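Local coordinates for protein probable L,D-transpeptidase 3 (Mycobacterium tuberculosis, PDB 6D4K) that is a probable L,D-transpeptidase of cell-wall biogenesis that may anchor proteins to peptidoglycan and is covalently modified by the beta-lactam faropenem, at residues E136-P140 with E242-W246. Sequence-based numbering, arbitrary orientation. Where two conformers were deposited one is given.
Sequences EEGPP and EDAEW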
loop_
_atom_site.group_PDB
_atom_site.type_symbol
_atom_site.label_atom_id
_atom_site.label_comp_id
_atom_site.label_asym_id
_atom_site.label_seq_id
_atom_site.Cartn_x
_atom_site.Cartn_y
_atom_site.Cartn_z
ATOM N N GLU A 136 1.414 -6.374 -17.529
ATOM C CA GLU A 136 2.640 -5.826 -16.967
ATOM C C GLU A 136 3.126 -4.657 -17.815
ATOM O O GLU A 136 3.169 -4.746 -19.044
ATOM C CB GLU A 136 3.710 -6.915 -16.915
ATOM C CG GLU A 136 3.446 -8.010 -15.893
ATOM C CD GLU A 136 2.349 -8.976 -16.307
ATOM O OE1 GLU A 136 2.024 -9.047 -17.513
ATOM O OE2 GLU A 136 1.812 -9.669 -15.418
ATOM N N GLU A 137 3.481 -3.551 -17.155
ATOM C CA GLU A 137 3.892 -2.343 -17.852
ATOM C C GLU A 137 4.800 -1.513 -16.955
ATOM O O GLU A 137 4.671 -1.521 -15.730
ATOM C CB GLU A 137 2.675 -1.514 -18.278
ATOM C CG GLU A 137 3.015 -0.356 -19.187
ATOM C CD GLU A 137 1.851 0.584 -19.400
ATOM O OE1 GLU A 137 0.760 0.326 -18.849
ATOM O OE2 GLU A 137 2.030 1.588 -20.117
ATOM N N GLY A 138 5.721 -0.788 -17.586
ATOM C CA GLY A 138 6.614 0.112 -16.891
ATOM C C GLY A 138 6.935 1.322 -17.748
ATOM O O GLY A 138 6.391 1.490 -18.843
ATOM N N PRO A 139 7.828 2.187 -17.273
ATOM C CA PRO A 139 8.170 3.397 -18.035
ATOM C C PRO A 139 9.040 3.065 -19.234
ATOM O O PRO A 139 9.647 1.987 -19.294
ATOM C CB PRO A 139 8.951 4.240 -17.017
ATOM C CG PRO A 139 9.553 3.230 -16.089
ATOM C CD PRO A 139 8.557 2.109 -15.994
ATOM N N PRO A 140 9.111 3.966 -20.217
ATOM C CA PRO A 140 10.096 3.797 -21.282
ATOM C C PRO A 140 11.500 3.849 -20.728
ATOM O O PRO A 140 11.755 4.504 -19.694
ATOM C CB PRO A 140 9.813 4.995 -22.204
ATOM C CG PRO A 140 8.372 5.317 -21.965
ATOM C CD PRO A 140 8.151 5.044 -20.502
ATOM N N GLU A 242 13.300 6.855 -11.517
ATOM C CA GLU A 242 12.437 6.787 -12.692
ATOM C C GLU A 242 11.364 5.711 -12.539
ATOM O O GLU A 242 10.202 5.932 -12.900
ATOM C CB GLU A 242 13.276 6.542 -13.946
ATOM C CG GLU A 242 14.216 7.695 -14.306
ATOM C CD GLU A 242 15.498 7.717 -13.472
ATOM O OE1 GLU A 242 15.824 6.683 -12.851
ATOM O OE2 GLU A 242 16.178 8.767 -13.444
ATOM N N ASP A 243 11.729 4.541 -12.001
ATOM C CA ASP A 243 10.731 3.496 -11.783
ATOM C C ASP A 243 9.750 3.896 -10.689
ATOM O O ASP A 243 8.540 3.664 -10.822
ATOM C CB ASP A 243 11.406 2.160 -11.458
ATOM C CG ASP A 243 11.990 1.479 -12.690
ATOM O OD1 ASP A 243 11.596 1.837 -13.820
ATOM O OD2 ASP A 243 12.838 0.574 -12.529
ATOM N N ALA A 244 10.251 4.516 -9.609
ATOM C CA ALA A 244 9.377 4.998 -8.538
ATOM C C ALA A 244 8.409 6.064 -9.036
ATOM O O ALA A 244 7.235 6.074 -8.647
ATOM C CB ALA A 244 10.219 5.538 -7.377
ATOM N N GLU A 245 8.886 6.991 -9.873
ATOM C CA GLU A 245 8.019 8.052 -10.373
ATOM C C GLU A 245 6.862 7.481 -11.178
ATOM O O GLU A 245 5.705 7.881 -10.996
ATOM C CB GLU A 245 8.827 9.037 -11.220
ATOM C CG GLU A 245 7.978 10.047 -11.967
ATOM C CD GLU A 245 8.793 10.904 -12.909
ATOM O OE1 GLU A 245 8.365 12.039 -13.187
ATOM O OE2 GLU A 245 9.859 10.442 -13.373
ATOM N N TRP A 246 7.161 6.524 -12.059
ATOM C CA TRP A 246 6.144 5.914 -12.906
ATOM C C TRP A 246 5.130 5.140 -12.072
ATOM O O TRP A 246 3.918 5.298 -12.249
ATOM C CB TRP A 246 6.829 5.003 -13.927
ATOM C CG TRP A 246 5.925 4.510 -14.976
ATOM C CD1 TRP A 246 5.679 5.090 -16.187
ATOM C CD2 TRP A 246 5.121 3.337 -14.920
ATOM N NE1 TRP A 246 4.781 4.340 -16.892
ATOM C CE2 TRP A 246 4.414 3.261 -16.134
ATOM C CE3 TRP A 246 4.935 2.334 -13.963
ATOM C CZ2 TRP A 246 3.524 2.225 -16.415
ATOM C CZ3 TRP A 246 4.051 1.311 -14.241
ATOM C CH2 TRP A 246 3.358 1.264 -15.455
#
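Gly138 and Pro139 lie flat over one face of the Trp246 indole, the backbone itself serving as the packing surface. Gly138 CA sits 3.6 Å from the centroid of the six-membered ring and only 7° off its normal, a CH-pi contact made by a residue with no side chain. One residue on, Pro139 does the same for the five-membered ring: its CD stands 3.9 Å from that centroid, 22° off the normal. Over the pyrrole side of the same face, Pro139 CB lies 3.5 Å from Trp246 CD1, and the pyrrolidine also touches the tryptophan CB. Pro139 CG meets Asp243 OD1 at 3.4 Å, a van der Waals contact between a ring methylene and a carboxylate oxygen. At the far end of the indole, Glu137 O approaches Trp246 CH2 obliquely at 3.1 Å. The bond from CA to CB of Trp246 points toward the loop; with CG anti to the backbone N and beside the carbonyl carbon (chi1 -170°), the indole is carried out along Gly138 and Pro139. The helix turn is closed by Trp246 N to Glu242 O at 3.2 Å. Ser240 OG accepts a hydrogen bond from Asp243 N beside the start of helix 241-250. This is a surface contact of the catalytic domain, in which the loop between strands 135-136 and 157-159 packs on helix 241-250, largely through carbon contacts. Val130 and Ile132 of strand 127-132 also touch the indole, and Met158 of strand 157-159 packs against Pro139, Asp243 and Trp246.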